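Local coordinates for protein GCN5-related N-acetyltransferase (Arthrobacter sp., PDB 2R1I) that probably transfers an acetyl group from acetyl-coenzyme A to an amine acceptor, as a member of the GNAT family of acetyltransferases, at residues A[55-58]-A[59-62]; A[37-40]-A[41-45]; A[143-146]-A[147-151]; A[123-126]-A[127-131]. All blocks are in the same frame, centred on the assembly; numbering follows the deposited sequence. Where two conformers were deposited one is given.

In the fold
The four contacts are each about two turns of a helix, contact 4 including the turn that ends its helix, and together they sample the helices that pack around the GNAT sheet. Contact 2 (on helix 33-47) and contact 1 (on helix 54-64) lie on successive helices and touch, their centres 12 Å apart, with Ala37 set against Leu57, Ala58 and Leu61. Contact 3 sits about 31 Å from contact 1, centre to centre. Contact 4 closes helix 109-128, about 9 Å from contact 3 at the nearest atoms; in GNAT enzymes the opposite, N-terminal end of that helix usually receives the pyrophosphate of acetyl-coenzyme A. All four contacts reach the second subunit.

Contact 1. Residues A[55-58]-A[59-62]; sequences DELA and SRLS
Glu56 and Arg60 illustrate how a salt bridge between residues four apart is laid along a helix surface. Their side chains run side by side in the same direction, and both terminal nitrogens of Arg60 converge on a single carboxylate oxygen, NH1 and NH2 each lying 3.1 Å from Glu56 OE2. This oxygen stands at the guanidinium edge, close to its plane, while the carboxylate and guanidinium planes stand 78° apart. NH1 uses the anti lone pair of OE2; NH2 meets that side too, but 27° out of the carboxylate plane. Bends at chi2 and chi3 (60°) carry the head of Arg60 back toward the preceding turn. With an alanine in place of Arg60, Glu56 OE2 is likely to be left without its charged mate, and Val91 O of the second subunit would lose the hydrogen bond it receives from NE.

The Glu56-Arg60 pair lies toward the solvent side, where Asp55, Glu56 and Ser59 are exposed; the inner side is close-set and apolar. Leu61 N is bonded to Leu57 O at 2.8 Å, and Leu61 CD1 rests 3.3 Å from that same Leu57 O, a tight fit of leucine onto the turn below. Farther along, Ser62 N donates to Ala58 O at 2.9 Å.

Helix 54-64 is the second of two helices that precede strand 70-75 in this GNAT fold. Leu57 and Ala58 pack on Ala37 and Leu61 on Val36, all on helix 33-47, while Leu57 and Leu61 also meet Val91 of the second subunit.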
ATOM      1  N   ASP A  55       4.994 -16.840 -18.883  1.00 28.15           N
ATOM      2  CA  ASP A  55       3.826 -16.559 -19.752  1.00 28.84           C
ATOM      3  C   ASP A  55       2.796 -15.703 -18.987  1.00 28.39           C
ATOM      4  O   ASP A  55       2.319 -14.698 -19.528  1.00 28.92           O
ATOM      5  CB  ASP A  55       3.144 -17.838 -20.264  1.00 31.34           C
ATOM      6  CG  ASP A  55       3.891 -18.485 -21.407  1.00 33.96           C
ATOM      7  OD1 ASP A  55       4.896 -17.913 -21.877  1.00 41.78           O
ATOM      8  OD2 ASP A  55       3.470 -19.583 -21.868  1.00 40.01           O
ATOM      9  N   GLU A  56       2.469 -16.113 -17.758  1.00 28.77           N
ATOM     10  CA  GLU A  56       1.524 -15.387 -16.897  1.00 28.87           C
ATOM     11  C   GLU A  56       2.012 -13.970 -16.567  1.00 28.20           C
ATOM     12  O   GLU A  56       1.238 -12.969 -16.679  1.00 27.43           O
ATOM     13  CB  GLU A  56       1.218 -16.143 -15.602  1.00 28.90           C
ATOM     14  CG  GLU A  56       0.263 -15.410 -14.693  1.00 32.30           C
ATOM     15  CD  GLU A  56       0.035 -16.106 -13.349  1.00 38.37           C
ATOM     16  OE1 GLU A  56       0.184 -17.341 -13.319  1.00 42.13           O
ATOM     17  OE2 GLU A  56      -0.243 -15.382 -12.322  1.00 44.96           O
ATOM     18  N   LEU A  57       3.277 -13.878 -16.165  1.00 28.22           N
ATOM     19  CA  LEU A  57       3.862 -12.578 -15.783  1.00 28.67           C
ATOM     20  C   LEU A  57       3.895 -11.647 -16.985  1.00 27.19           C
ATOM     21  O   LEU A  57       3.539 -10.469 -16.864  1.00 24.37           O
ATOM     22  CB  LEU A  57       5.291 -12.745 -15.190  1.00 26.92           C
ATOM     23  CG  LEU A  57       5.388 -13.356 -13.799  1.00 28.48           C
ATOM     24  CD1 LEU A  57       6.820 -13.655 -13.499  1.00 25.81           C
ATOM     25  CD2 LEU A  57       4.802 -12.437 -12.728  1.00 27.67           C
ATOM     26  N   ALA A  58       4.368 -12.147 -18.116  1.00 27.36           N
ATOM     27  CA  ALA A  58       4.443 -11.337 -19.352  1.00 26.32           C
ATOM     28  C   ALA A  58       3.067 -10.803 -19.767  1.00 27.18           C
ATOM     29  O   ALA A  58       2.954  -9.675 -20.154  1.00 26.33           O
ATOM     30  CB  ALA A  58       5.079 -12.100 -20.494  1.00 30.08           C
ATOM     31  N   SER A  59       2.048 -11.654 -19.695  1.00 25.58           N
ATOM     32  CA  SER A  59       0.680 -11.274 -20.035  1.00 27.75           C
ATOM     33  C   SER A  59       0.192 -10.166 -19.083  1.00 27.11           C
ATOM     34  O   SER A  59      -0.341  -9.122 -19.547  1.00 26.68           O
ATOM     35  CB  SER A  59      -0.248 -12.494 -19.979  1.00 32.14           C
ATOM     36  OG  SER A  59      -1.590 -12.054 -20.066  1.00 38.11           O
ATOM     37  N   ARG A  60       0.414 -10.349 -17.775  1.00 26.74           N
ATOM     38  CA  ARG A  60       0.035  -9.340 -16.809  1.00 25.05           C
ATOM     39  C   ARG A  60       0.777  -8.034 -17.062  1.00 24.60           C
ATOM     40  O   ARG A  60       0.211  -6.947 -17.038  1.00 25.49           O
ATOM     41  CB  ARG A  60       0.278  -9.798 -15.385  1.00 26.93           C
ATOM     42  CG  ARG A  60      -0.241  -8.860 -14.358  1.00 33.10           C
ATOM     43  CD  ARG A  60      -0.925  -9.603 -13.253  1.00 42.50           C
ATOM     44  NE  ARG A  60      -0.024 -10.524 -12.604  1.00 49.50           N
ATOM     45  CZ  ARG A  60      -0.218 -11.835 -12.384  1.00 35.58           C
ATOM     46  NH1 ARG A  60      -1.316 -12.507 -12.732  1.00 37.83           N
ATOM     47  NH2 ARG A  60       0.732 -12.491 -11.751  1.00 36.93           N
ATOM     48  N   LEU A  61       2.071  -8.150 -17.321  1.00 25.99           N
ATOM     49  CA  LEU A  61       2.880  -6.961 -17.539  1.00 25.53           C
ATOM     50  C   LEU A  61       2.536  -6.203 -18.838  1.00 24.38           C
ATOM     51  O   LEU A  61       2.688  -4.999 -18.879  1.00 24.59           O
ATOM     52  CB  LEU A  61       4.352  -7.331 -17.530  1.00 25.92           C
ATOM     53  CG  LEU A  61       4.908  -7.573 -16.128  1.00 25.65           C
ATOM     54  CD1 LEU A  61       6.107  -8.441 -16.316  1.00 27.72           C
ATOM     55  CD2 LEU A  61       5.201  -6.273 -15.349  1.00 25.30           C
ATOM     56  N   SER A  62       2.066  -6.906 -19.860  0.50 23.79           N
ATOM     57  CA  SER A  62       1.630  -6.262 -21.100  0.50 25.56           C
ATOM     58  C   SER A  62       0.424  -5.391 -20.823  0.50 24.80           C
ATOM     59  O   SER A  62       0.135  -4.448 -21.578  0.50 24.17           O
ATOM     60  CB  SER A  62       1.305  -7.298 -22.170  0.50 26.90           C
ATOM     61  OG  SER A  62       2.495  -7.845 -22.670  0.50 30.16           O
TER

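Contact 2. Residues A[37-40]-A[41-45]; sequences AQML and HDFNT
The amide of Gln38 and the carboxylate of Asp42 meet with their planes 44° apart on helix 33-47, the first helix of the GNAT fold. Gln38 NE2 comes down on Asp42 OD1 from above the carboxylate plane, at 2.8 Å, whereas OD1 itself lies within the amide plane of the glutamine. A second, weak bond runs from the same nitrogen to Asp42 OD2 at 3.3 Å. Asp42 OD1 also stands at the edge of the neighbouring His41 ring, in its plane. The ring of Phe43 has Met39 O at its edge, 3.2 Å from Phe43 CD2, and it meets the ring of Tyr104, the two planes about 25° apart.

Gln38 with Asp42 and Met39 with Phe43 show the usual spacing of four residues by which one turn's side chains find the next. Gln38 reaches Asp42 because its chain, after leaving with CG anti to the backbone N, turns at chi2 (66°) along the helix toward the later turn. Both ends of the Gln38-Asp42 pair are exposed, so the bond probably competes with water.

Behind it the helix is covered. Leu40 packs on Leu82 of strand 81-88 and on Trp92 of the second subunit, and His41 ND1 is hydrogen-bonded to Pro52 O. Asn44 ND2 bonds Pro50 O, and a glycerol, probably from the crystallisation liquor, lies about 3 Å from this side chain, which may mark a pocket.

On another side of the helix Met39, present as selenomethionine, lies beside Phe43, its methyl carbon CE 4.2 Å from Phe43 CE2.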
ATOM      1  N   ALA A  37       9.245  -9.838 -17.189  1.00 25.65           N
ATOM      2  CA  ALA A  37       8.721 -11.141 -16.738  1.00 25.59           C
ATOM      3  C   ALA A  37       9.848 -12.094 -16.355  1.00 25.19           C
ATOM      4  O   ALA A  37       9.835 -12.695 -15.276  1.00 26.61           O
ATOM      5  CB  ALA A  37       7.832 -11.773 -17.804  1.00 25.52           C
ATOM      6  N   GLN A  38      10.843 -12.191 -17.217  1.00 25.46           N
ATOM      7  CA  GLN A  38      11.985 -13.080 -16.995  1.00 28.10           C
ATOM      8  C   GLN A  38      12.855 -12.630 -15.833  1.00 28.84           C
ATOM      9  O   GLN A  38      13.274 -13.464 -15.003  1.00 28.30           O
ATOM     10  CB  GLN A  38      12.838 -13.164 -18.251  1.00 29.22           C
ATOM     11  CG  GLN A  38      13.900 -14.237 -18.219  1.00 30.54           C
ATOM     12  CD  GLN A  38      13.314 -15.659 -18.191  1.00 35.82           C
ATOM     13  OE1 GLN A  38      12.582 -16.075 -19.106  1.00 35.55           O
ATOM     14  NE2 GLN A  38      13.634 -16.403 -17.137  1.00 36.32           N
HETATM   15  N   MSE A  39      13.098 -11.331 -15.719  1.00 26.72           N
HETATM   16  CA  MSE A  39      13.803 -10.814 -14.557  1.00 28.49           C
HETATM   17  C   MSE A  39      13.088 -11.082 -13.233  1.00 27.06           C
HETATM   18  O   MSE A  39      13.747 -11.497 -12.250  1.00 29.87           O
HETATM   19  CB  MSE A  39      14.083  -9.331 -14.706  1.00 27.67           C
HETATM   20  CG  MSE A  39      14.950  -9.016 -15.890  1.00 28.42           C
HETATM   21 SE   MSE A  39      15.115  -7.103 -16.060  0.75 28.88          SE
HETATM   22  CE  MSE A  39      16.055  -6.940 -14.244  1.00 22.65           C
ATOM     23  N   LEU A  40      11.776 -10.880 -13.197  1.00 28.28           N
ATOM     24  CA  LEU A  40      10.997 -11.124 -11.973  1.00 26.86           C
ATOM     25  C   LEU A  40      11.027 -12.599 -11.599  1.00 30.50           C
ATOM     26  O   LEU A  40      11.163 -12.966 -10.420  1.00 31.60           O
ATOM     27  CB  LEU A  40       9.557 -10.704 -12.154  1.00 27.11           C
ATOM     28  CG  LEU A  40       9.246  -9.204 -12.197  1.00 27.63           C
ATOM     29  CD1 LEU A  40       7.806  -8.946 -12.514  1.00 29.24           C
ATOM     30  CD2 LEU A  40       9.666  -8.515 -10.852  1.00 30.40           C
ATOM     31  N   HIS A  41      10.926 -13.424 -12.619  1.00 29.91           N
ATOM     32  CA  HIS A  41      11.005 -14.873 -12.446  1.00 29.59           C
ATOM     33  C   HIS A  41      12.356 -15.293 -11.879  1.00 30.10           C
ATOM     34  O   HIS A  41      12.433 -16.041 -10.873  1.00 33.60           O
ATOM     35  CB  HIS A  41      10.730 -15.598 -13.776  1.00 30.77           C
ATOM     36  CG  HIS A  41      10.622 -17.085 -13.621  1.00 34.27           C
ATOM     37  ND1 HIS A  41       9.417 -17.717 -13.408  1.00 35.88           N
ATOM     38  CD2 HIS A  41      11.570 -18.052 -13.592  1.00 31.51           C
ATOM     39  CE1 HIS A  41       9.624 -19.016 -13.278  1.00 37.07           C
ATOM     40  NE2 HIS A  41      10.919 -19.245 -13.380  1.00 31.61           N
ATOM     41  N   ASP A  42      13.419 -14.828 -12.518  1.00 30.26           N
ATOM     42  CA  ASP A  42      14.782 -15.239 -12.184  1.00 34.31           C
ATOM     43  C   ASP A  42      15.197 -14.765 -10.804  1.00 36.93           C
ATOM     44  O   ASP A  42      15.831 -15.527 -10.049  1.00 37.42           O
ATOM     45  CB  ASP A  42      15.772 -14.774 -13.260  1.00 34.29           C
ATOM     46  CG  ASP A  42      15.608 -15.541 -14.578  1.00 38.59           C
ATOM     47  OD1 ASP A  42      14.882 -16.585 -14.611  1.00 39.44           O
ATOM     48  OD2 ASP A  42      16.211 -15.097 -15.585  1.00 41.27           O
ATOM     49  N   PHE A  43      14.851 -13.530 -10.466  1.00 37.21           N
ATOM     50  CA  PHE A  43      15.140 -13.031  -9.126  1.00 39.20           C
ATOM     51  C   PHE A  43      14.497 -13.889  -8.051  1.00 41.11           C
ATOM     52  O   PHE A  43      15.165 -14.258  -7.063  1.00 43.32           O
ATOM     53  CB  PHE A  43      14.774 -11.558  -8.944  1.00 38.49           C
ATOM     54  CG  PHE A  43      15.909 -10.636  -9.261  1.00 39.68           C
ATOM     55  CD1 PHE A  43      16.978 -10.508  -8.393  1.00 35.48           C
ATOM     56  CD2 PHE A  43      15.914  -9.904 -10.427  1.00 38.01           C
ATOM     57  CE1 PHE A  43      18.037  -9.688  -8.705  1.00 37.69           C
ATOM     58  CE2 PHE A  43      16.969  -9.076 -10.735  1.00 39.20           C
ATOM     59  CZ  PHE A  43      18.022  -8.955  -9.881  1.00 36.33           C
ATOM     60  N   ASN A  44      13.236 -14.259  -8.244  1.00 37.03           N
ATOM     61  CA  ASN A  44      12.577 -15.147  -7.272  1.00 38.62           C
ATOM     62  C   ASN A  44      13.148 -16.548  -7.198  1.00 39.86           C
ATOM     63  O   ASN A  44      13.498 -17.036  -6.114  1.00 37.30           O
ATOM     64  CB  ASN A  44      11.073 -15.216  -7.544  1.00 39.05           C
ATOM     65  CG  ASN A  44      10.350 -14.008  -7.004  1.00 35.89           C
ATOM     66  OD1 ASN A  44      10.960 -12.950  -6.865  1.00 41.67           O
ATOM     67  ND2 ASN A  44       9.091 -14.165  -6.622  1.00 33.91           N
ATOM     68  N   THR A  45      13.253 -17.215  -8.326  1.00 38.41           N
ATOM     69  CA  THR A  45      13.726 -18.588  -8.304  1.00 41.12           C
ATOM     70  C   THR A  45      15.163 -18.707  -7.737  1.00 42.18           C
ATOM     71  O   THR A  45      15.477 -19.692  -7.048  1.00 43.97           O
ATOM     72  CB  THR A  45      13.588 -19.245  -9.682  1.00 40.89           C
ATOM     73  OG1 THR A  45      14.462 -18.611 -10.625  1.00 44.63           O
ATOM     74  CG2 THR A  45      12.148 -19.162 -10.153  1.00 41.11           C
TER

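Contact 3. Residues A[143-146]-A[147-151]; sequences TDAR and RFYEA
Asp144 and Arg147 pair on the outer side of helix 143-150, the helix that follows strand 133-139 in the GNAT fold. Arg147 NH2 approaches Asp144 OD1 to 2.6 Å, a short salt bridge in which the oxygen lies at the guanidinium edge, in its plane. Thr143 O sits over one face of that guanidinium, 4.0 Å above its centre, and spends its hydrogen bond instead on Arg147 N at 2.9 Å.

On the buried side Tyr149 N bonds Ala145 O, while Ala145 N is satisfied by Asp142 OD1. In relatives a tyrosine at this point of the helix often serves as general acid; that role is not established here. Tyr149 CE2 touches Ala145 CB at 4.2 Å, and Phe148 CD1 lies over one face of the tyrosine ring. Replacing Tyr149 by an alanine would probably open a gap beside Ala145 and the sheet residues Leu100 and Ile136, and take away one contact of the Phe148 ring.

Arg146 and Glu150 do not pair directly. Arg146 NH1 is taken by Gly140 O, and the hydroxyl of Tyr168 of the second subunit is hydrogen-bonded to both Arg146 NE and Glu150 OE2. That shared hydroxyl bridges two opposite charges whose nearest atoms, Arg146 NE and Glu150 OE2, remain 4.4 Å apart.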
ATOM      1  N   THR A 143      18.105  -7.152   7.797  0.50 32.37           N
ATOM      2  CA  THR A 143      18.955  -6.059   8.296  0.50 30.46           C
ATOM      3  C   THR A 143      19.634  -5.272   7.167  0.50 30.38           C
ATOM      4  O   THR A 143      19.849  -4.059   7.272  0.50 29.83           O
ATOM      5  CB  THR A 143      20.052  -6.594   9.260  0.50 31.72           C
ATOM      6  OG1 THR A 143      19.445  -7.227  10.393  0.50 29.30           O
ATOM      7  CG2 THR A 143      20.949  -5.467   9.749  0.50 25.00           C
ATOM      8  N   ASP A 144      19.987  -5.970   6.097  1.00 29.90           N
ATOM      9  CA  ASP A 144      20.681  -5.338   4.967  1.00 31.22           C
ATOM     10  C   ASP A 144      19.752  -4.323   4.273  1.00 29.52           C
ATOM     11  O   ASP A 144      20.166  -3.205   3.971  1.00 30.16           O
ATOM     12  CB  ASP A 144      21.166  -6.368   3.943  1.00 32.07           C
ATOM     13  CG  ASP A 144      22.376  -7.196   4.416  1.00 35.26           C
ATOM     14  OD1 ASP A 144      22.999  -6.958   5.495  1.00 33.10           O
ATOM     15  OD2 ASP A 144      22.712  -8.125   3.659  1.00 42.24           O
ATOM     16  N   ALA A 145      18.503  -4.718   4.020  1.00 28.44           N
ATOM     17  CA  ALA A 145      17.524  -3.823   3.381  1.00 26.23           C
ATOM     18  C   ALA A 145      17.199  -2.658   4.315  1.00 25.36           C
ATOM     19  O   ALA A 145      17.149  -1.485   3.907  1.00 27.08           O
ATOM     20  CB  ALA A 145      16.266  -4.587   2.999  1.00 27.92           C
ATOM     21  N   ARG A 146      17.015  -2.970   5.585  1.00 26.76           N
ATOM     22  CA  ARG A 146      16.730  -1.921   6.555  1.00 27.43           C
ATOM     23  C   ARG A 146      17.870  -0.880   6.603  1.00 27.05           C
ATOM     24  O   ARG A 146      17.608   0.330   6.588  1.00 28.55           O
ATOM     25  CB  ARG A 146      16.443  -2.505   7.943  1.00 28.05           C
ATOM     26  CG  ARG A 146      15.263  -3.463   7.976  1.00 30.83           C
ATOM     27  CD  ARG A 146      15.103  -4.089   9.324  1.00 31.57           C
ATOM     28  NE  ARG A 146      14.836  -3.129  10.389  1.00 35.58           N
ATOM     29  CZ  ARG A 146      14.687  -3.467  11.668  1.00 30.77           C
ATOM     30  NH1 ARG A 146      14.757  -4.740  12.035  1.00 34.34           N
ATOM     31  NH2 ARG A 146      14.447  -2.546  12.578  1.00 32.56           N
ATOM     32  N   ARG A 147      19.112  -1.331   6.639  1.00 29.63           N
ATOM     33  CA  ARG A 147      20.244  -0.392   6.683  1.00 25.86           C
ATOM     34  C   ARG A 147      20.310   0.472   5.426  1.00 25.74           C
ATOM     35  O   ARG A 147      20.592   1.677   5.490  1.00 24.28           O
ATOM     36  CB  ARG A 147      21.569  -1.138   6.856  1.00 28.87           C
ATOM     37  CG  ARG A 147      22.795  -0.232   7.090  1.00 33.18           C
ATOM     38  CD  ARG A 147      24.075  -1.070   7.373  1.00 34.28           C
ATOM     39  NE  ARG A 147      23.988  -2.342   6.651  1.00 44.86           N
ATOM     40  CZ  ARG A 147      23.918  -3.562   7.195  1.00 43.68           C
ATOM     41  NH1 ARG A 147      23.999  -3.757   8.514  1.00 45.37           N
ATOM     42  NH2 ARG A 147      23.784  -4.610   6.388  1.00 34.86           N
ATOM     43  N   PHE A 148      19.991  -0.161   4.294  1.00 25.63           N
ATOM     44  CA  PHE A 148      19.988   0.496   2.976  1.00 23.87           C
ATOM     45  C   PHE A 148      18.922   1.603   2.871  1.00 25.74           C
ATOM     46  O   PHE A 148      19.226   2.725   2.466  1.00 25.75           O
ATOM     47  CB  PHE A 148      19.795  -0.554   1.879  1.00 23.85           C
ATOM     48  CG  PHE A 148      19.577   0.019   0.498  1.00 22.89           C
ATOM     49  CD1 PHE A 148      18.316   0.310   0.035  1.00 30.34           C
ATOM     50  CD2 PHE A 148      20.657   0.266  -0.341  1.00 28.20           C
ATOM     51  CE1 PHE A 148      18.127   0.829  -1.255  1.00 28.73           C
ATOM     52  CE2 PHE A 148      20.459   0.774  -1.634  1.00 22.10           C
ATOM     53  CZ  PHE A 148      19.207   1.066  -2.070  1.00 25.46           C
ATOM     54  N   TYR A 149      17.692   1.306   3.270  1.00 23.16           N
ATOM     55  CA  TYR A 149      16.647   2.326   3.185  1.00 24.50           C
ATOM     56  C   TYR A 149      16.834   3.419   4.208  1.00 25.68           C
ATOM     57  O   TYR A 149      16.628   4.601   3.894  1.00 25.68           O
ATOM     58  CB  TYR A 149      15.284   1.677   3.305  1.00 25.13           C
ATOM     59  CG  TYR A 149      14.957   0.813   2.113  1.00 27.84           C
ATOM     60  CD1 TYR A 149      14.937   1.349   0.832  1.00 23.20           C
ATOM     61  CD2 TYR A 149      14.678  -0.548   2.265  1.00 28.76           C
ATOM     62  CE1 TYR A 149      14.619   0.555  -0.274  1.00 27.26           C
ATOM     63  CE2 TYR A 149      14.380  -1.350   1.163  1.00 31.38           C
ATOM     64  CZ  TYR A 149      14.357  -0.795  -0.099  1.00 32.68           C
ATOM     65  OH  TYR A 149      14.045  -1.613  -1.185  1.00 31.84           O
ATOM     66  N   GLU A 150      17.264   3.055   5.415  1.00 25.98           N
ATOM     67  CA  GLU A 150      17.423   4.021   6.498  1.00 26.59           C
ATOM     68  C   GLU A 150      18.525   5.024   6.147  1.00 26.39           C
ATOM     69  O   GLU A 150      18.434   6.187   6.511  1.00 29.52           O
ATOM     70  CB  GLU A 150      17.665   3.319   7.850  1.00 26.03           C
ATOM     71  CG  GLU A 150      16.447   2.626   8.392  1.00 27.05           C
ATOM     72  CD  GLU A 150      16.663   1.829   9.655  1.00 31.95           C
ATOM     73  OE1 GLU A 150      17.807   1.801  10.163  1.00 36.13           O
ATOM     74  OE2 GLU A 150      15.687   1.220  10.163  1.00 32.18           O
ATOM     75  N   ALA A 151      19.521   4.590   5.381  1.00 26.79           N
ATOM     76  CA  ALA A 151      20.600   5.490   4.913  1.00 27.89           C
ATOM     77  C   ALA A 151      20.169   6.445   3.791  1.00 28.02           C
ATOM     78  O   ALA A 151      20.928   7.348   3.425  1.00 25.01           O
ATOM     79  CB  ALA A 151      21.774   4.669   4.420  1.00 28.12           C
TER

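Contact 4. Residues A[123-126]-A[127-131]; sequences CGLV and RSRGG. With EDO (1,2-ethanediol), chain E.
Val126 O takes a hydrogen bond from Gly131 N at 2.9 Å, and Arg127 O takes one from Gly130 N; together they form a Schellman motif that closes helix 109-128 within the strand 97-104, helix, strand 133-139 crossover. Gly130 turns to a phi of 82°, where a CB would be jammed against the carbonyl O of Arg129. Gly131 is limited in another way: a CB there would run into Val126 CG1.

Leu125 O serves two donors at once, Arg129 N at 3.1 Å and Ser128 OG at 2.7 Å. The serine oxygen swings between the backbone N and the carbonyl carbon (chi1 79°), which puts it back over the turn.

Farther out, the end of the helix is held on several sides. Arg129 gives NH1 to Glu68 O and makes a cation-pi contact with Phe87, the ring that Leu125 and Val126 also meet on strand 81-88, and Arg127 NE makes a salt bridge to the terminal carboxylate, OXT, of Leu172 of the second subunit. An ethanediol, probably from the crystallisation liquor, lies at the end of the helix, its O2 weakly bonded to Arg129 O at 3.3 Å.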
ATOM      1  N   CYS A 123      12.050   7.958  -6.489  1.00 25.70           N
ATOM      2  CA  CYS A 123      11.592   9.150  -5.797  1.00 27.39           C
ATOM      3  C   CYS A 123      11.250  10.284  -6.774  1.00 26.97           C
ATOM      4  O   CYS A 123      10.249  10.972  -6.609  1.00 29.09           O
ATOM      5  CB  CYS A 123      12.623   9.605  -4.780  1.00 23.51           C
ATOM      6  SG  CYS A 123      12.845   8.495  -3.421  1.00 30.99           S
ATOM      7  N   GLY A 124      12.084  10.470  -7.796  1.00 29.67           N
ATOM      8  CA  GLY A 124      11.832  11.457  -8.832  1.00 27.12           C
ATOM      9  C   GLY A 124      10.545  11.234  -9.598  1.00 29.65           C
ATOM     10  O   GLY A 124       9.787  12.151  -9.859  1.00 28.33           O
ATOM     11  N   LEU A 125      10.311   9.989  -9.958  0.50 29.00           N
ATOM     12  CA  LEU A 125       9.097   9.641 -10.658  0.50 29.38           C
ATOM     13  C   LEU A 125       7.850   9.881  -9.795  0.50 27.84           C
ATOM     14  O   LEU A 125       6.882  10.424 -10.279  0.50 28.21           O
ATOM     15  CB  LEU A 125       9.191   8.213 -11.159  0.50 30.27           C
ATOM     16  CG  LEU A 125       8.156   7.819 -12.209  0.50 32.89           C
ATOM     17  CD1 LEU A 125       8.785   7.012 -13.311  0.50 32.39           C
ATOM     18  CD2 LEU A 125       7.084   7.057 -11.502  0.50 30.91           C
ATOM     19  N   VAL A 126       7.900   9.515  -8.515  1.00 29.37           N
ATOM     20  CA  VAL A 126       6.801   9.792  -7.590  1.00 27.44           C
ATOM     21  C   VAL A 126       6.500  11.291  -7.494  1.00 27.88           C
ATOM     22  O   VAL A 126       5.336  11.715  -7.609  1.00 26.90           O
ATOM     23  CB  VAL A 126       7.046   9.126  -6.186  1.00 27.45           C
ATOM     24  CG1 VAL A 126       5.949   9.548  -5.179  1.00 30.60           C
ATOM     25  CG2 VAL A 126       7.165   7.583  -6.312  1.00 27.59           C
ATOM     26  N   ARG A 127       7.554  12.100  -7.308  1.00 26.99           N
ATOM     27  CA  ARG A 127       7.394  13.555  -7.279  1.00 27.73           C
ATOM     28  C   ARG A 127       6.737  14.059  -8.565  1.00 27.54           C
ATOM     29  O   ARG A 127       5.865  14.932  -8.507  1.00 29.65           O
ATOM     30  CB  ARG A 127       8.751  14.255  -7.099  1.00 30.02           C
ATOM     31  CG  ARG A 127       9.206  14.413  -5.644  1.00 38.54           C
ATOM     32  CD  ARG A 127      10.356  15.509  -5.463  1.00 35.88           C
ATOM     33  NE  ARG A 127      11.054  15.305  -4.186  1.00 40.54           N
ATOM     34  CZ  ARG A 127      12.133  14.532  -4.019  1.00 58.15           C
ATOM     35  NH1 ARG A 127      12.695  13.886  -5.054  1.00 58.10           N
ATOM     36  NH2 ARG A 127      12.681  14.420  -2.801  1.00 52.75           N
ATOM     37  N   SER A 128       7.176  13.539  -9.708  1.00 29.24           N
ATOM     38  CA  SER A 128       6.658  13.960 -11.011  1.00 31.32           C
ATOM     39  C   SER A 128       5.178  13.707 -11.138  1.00 34.07           C
ATOM     40  O   SER A 128       4.485  14.456 -11.829  1.00 35.66           O
ATOM     41  CB  SER A 128       7.398  13.297 -12.194  1.00 32.89           C
ATOM     42  OG  SER A 128       7.003  11.935 -12.473  1.00 36.12           O
ATOM     43  N   ARG A 129       4.703  12.664 -10.453  1.00 29.82           N
ATOM     44  CA  ARG A 129       3.271  12.305 -10.436  1.00 29.60           C
ATOM     45  C   ARG A 129       2.463  13.123  -9.392  1.00 29.91           C
ATOM     46  O   ARG A 129       1.258  12.894  -9.166  1.00 29.47           O
ATOM     47  CB  ARG A 129       3.114  10.822 -10.133  1.00 30.54           C
ATOM     48  CG  ARG A 129       3.586   9.868 -11.171  1.00 28.18           C
ATOM     49  CD  ARG A 129       2.599   9.721 -12.309  1.00 32.94           C
ATOM     50  NE  ARG A 129       1.386   9.052 -11.844  1.00 28.74           N
ATOM     51  CZ  ARG A 129       1.177   7.743 -11.911  1.00 28.60           C
ATOM     52  NH1 ARG A 129       2.122   6.970 -12.395  1.00 29.28           N
ATOM     53  NH2 ARG A 129       0.059   7.242 -11.408  1.00 34.79           N
ATOM     54  N   GLY A 130       3.130  14.007  -8.690  1.00 27.37           N
ATOM     55  CA  GLY A 130       2.507  14.809  -7.668  1.00 28.11           C
ATOM     56  C   GLY A 130       2.386  14.067  -6.347  1.00 26.31           C
ATOM     57  O   GLY A 130       1.632  14.477  -5.498  1.00 26.86           O
ATOM     58  N   GLY A 131       3.157  12.986  -6.178  1.00 28.10           N
ATOM     59  CA  GLY A 131       3.220  12.265  -4.910  1.00 27.20           C
ATOM     60  C   GLY A 131       4.220  12.830  -3.913  1.00 27.50           C
ATOM     61  O   GLY A 131       5.290  13.390  -4.273  1.00 28.74           O
TER
HETATM   62  C1  EDO E 174      -1.540  16.413  -7.284  1.00 61.31           C
HETATM   63  O1  EDO E 174      -0.648  16.876  -6.243  1.00 58.65           O
HETATM   64  C2  EDO E 174      -0.784  15.408  -8.159  1.00 65.85           C
HETATM   65  O2  EDO E 174      -1.598  14.630  -9.047  1.00 62.21           O